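Local atomic coordinates of Ice-binding protein isoform1a (PDB entry 7BWX), a protein that binds to ice, apparently through specific water molecules of its prism planes, and so probably acts as an antifreeze protein. Residues L11-S16 and S63-A68. The protein carries 1 engineered substitution. Numbering follows the deposited sequence.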
loop_
_atom_site.group_PDB
_atom_site.type_symbol
_atom_site.label_atom_id
_atom_site.label_comp_id
_atom_site.label_asym_id
_atom_site.label_seq_id
_atom_site.Cartn_x
_atom_site.Cartn_y
_atom_site.Cartn_z
ATOM N N LEU A 11 7.259 -3.395 -9.705
ATOM C CA LEU A 11 7.636 -2.296 -8.772
ATOM C C LEU A 11 9.135 -2.015 -8.905
ATOM O O LEU A 11 9.598 -1.095 -8.245
ATOM C CB LEU A 11 7.294 -2.669 -7.332
ATOM C CG LEU A 11 5.807 -2.782 -7.012
ATOM C CD1 LEU A 11 5.608 -3.161 -5.561
ATOM C CD2 LEU A 11 5.099 -1.505 -7.319
ATOM N N GLY A 12 9.859 -2.813 -9.702
ATOM C CA GLY A 12 11.296 -2.616 -9.932
ATOM C C GLY A 12 12.054 -2.474 -8.621
ATOM O O GLY A 12 11.900 -3.310 -7.706
ATOM N N ALA A 13 12.835 -1.412 -8.463
ATOM C CA ALA A 13 13.680 -1.262 -7.272
ATOM C C ALA A 13 12.823 -0.913 -6.050
ATOM O O ALA A 13 13.380 -1.018 -4.947
ATOM C CB ALA A 13 14.760 -0.236 -7.467
ATOM N N ALA A 14 11.557 -0.539 -6.209
ATOM C CA ALA A 14 10.665 -0.249 -5.051
ATOM C C ALA A 14 10.233 -1.557 -4.362
ATOM O O ALA A 14 9.675 -1.488 -3.258
ATOM C CB ALA A 14 9.471 0.557 -5.490
ATOM N N SER A 15 10.468 -2.725 -4.975
ATOM C CA SER A 15 9.860 -4.003 -4.509
ATOM C C SER A 15 10.364 -4.408 -3.114
ATOM O O SER A 15 9.638 -5.144 -2.449
ATOM C CB SER A 15 10.088 -5.121 -5.519
ATOM O OG SER A 15 11.452 -5.504 -5.424
ATOM N N SER A 16 11.514 -3.919 -2.650
ATOM C CA SER A 16 12.082 -4.278 -1.337
ATOM C C SER A 16 11.682 -3.293 -0.223
ATOM O O SER A 16 12.056 -3.548 0.967
ATOM C CB SER A 16 13.552 -4.407 -1.478
ATOM O OG SER A 16 14.147 -3.132 -1.717
ATOM N N SER A 63 17.294 4.745 -3.792
ATOM C CA SER A 63 16.054 5.502 -3.494
ATOM C C SER A 63 15.585 6.257 -4.746
ATOM O O SER A 63 14.371 6.318 -4.971
ATOM C CB SER A 63 16.201 6.401 -2.318
ATOM O OG SER A 63 17.246 7.362 -2.463
ATOM N N THR A 64 16.475 6.828 -5.542
ATOM C CA THR A 64 16.053 7.515 -6.783
ATOM C C THR A 64 15.388 6.525 -7.740
ATOM O O THR A 64 14.271 6.825 -8.263
ATOM C CB THR A 64 17.207 8.223 -7.472
ATOM O OG1 THR A 64 17.605 9.243 -6.550
ATOM C CG2 THR A 64 16.811 8.845 -8.790
ATOM N N GLN A 65 16.017 5.376 -7.948
ATOM C CA GLN A 65 15.469 4.367 -8.890
ATOM C C GLN A 65 14.167 3.788 -8.309
ATOM O O GLN A 65 13.194 3.617 -9.072
ATOM C CB GLN A 65 16.470 3.259 -9.188
ATOM C CG GLN A 65 16.026 2.316 -10.312
ATOM C CD GLN A 65 15.911 3.045 -11.633
ATOM O OE1 GLN A 65 16.896 3.550 -12.124
ATOM N NE2 GLN A 65 14.705 3.214 -12.160
ATOM N N ALA A 66 14.127 3.542 -7.011
ATOM C CA ALA A 66 12.922 2.988 -6.351
ATOM C C ALA A 66 11.764 3.981 -6.482
ATOM O O ALA A 66 10.622 3.576 -6.865
ATOM C CB ALA A 66 13.183 2.641 -4.889
ATOM N N PHE A 67 12.012 5.268 -6.216
ATOM C CA PHE A 67 10.922 6.246 -6.331
ATOM C C PHE A 67 10.426 6.304 -7.779
ATOM O O PHE A 67 9.186 6.265 -8.038
ATOM C CB PHE A 67 11.335 7.618 -5.807
ATOM C CG PHE A 67 10.182 8.557 -5.897
ATOM C CD1 PHE A 67 9.077 8.368 -5.080
ATOM C CD2 PHE A 67 10.153 9.560 -6.853
ATOM C CE1 PHE A 67 7.974 9.186 -5.216
ATOM C CE2 PHE A 67 9.058 10.399 -6.949
ATOM C CZ PHE A 67 7.960 10.185 -6.156
ATOM N N ALA A 68 11.334 6.436 -8.726
ATOM C CA ALA A 68 10.951 6.483 -10.159
ATOM C C ALA A 68 10.118 5.235 -10.474
ATOM O O ALA A 68 9.064 5.341 -11.080
ATOM C CB ALA A 68 12.163 6.498 -11.023
#
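Ala13 and Ala14 pack against Ala66 in a small, close apolar contact that joins the N-terminal turn before strand 19-20 to helix 61-79, the long helix lying along the right-handed beta-solenoid. The backbones come nearest at two alanines, with the CA atoms of Ala14 and Ala66 4.2 Å apart. The methyl of Ala66 lies against the peptide group that follows Ala13, its CB 3.7 Å from Ala13 O, and also meets both alanine methyls of the turn: CB of Ala66 is 4.2 Å from Ala13 CB and 4.3 Å from Ala14 CB. In return, Ala13 aims its methyl at the helix, with CB 3.9 Å from Ala66 N, while Ala14 CB sits 3.5 Å from the carbonyl oxygen of Ala66. Methyl groups thus touch main chain from both directions. Gln65 borders the contact with its aliphatic part, CG lying 4.0 Å from Ala13 CB. With CG anti to the backbone N (chi1 -171°), the chain bends at chi2 (64°), which leaves CG against the Ala13 methyl and NE2 hydrogen-bonded to Asp69 OD1, one helical turn on. The other carboxylate oxygen of Asp69 accepts a hydrogen bond from Ala13 N, so the same aspartate ties the turn to the helix and holds the Gln65 amide. Residues 13-14 form a short 3-10 segment within the turn, where Ala14 N is hydrogen-bonded to Leu11 O at 2.9 Å. Leu11 itself turns to the solenoid, touching Asn172 and Ile174 of strand 172-175, and Phe17 adds a further side-chain contact to Ala66. The direct contact between 11-16 and 63-68 is therefore van der Waals packing of methyls on methyls and peptide groups, which allows close approach but gives little direction, whereas the adjoining Asp69 bond supplies a directional polar link.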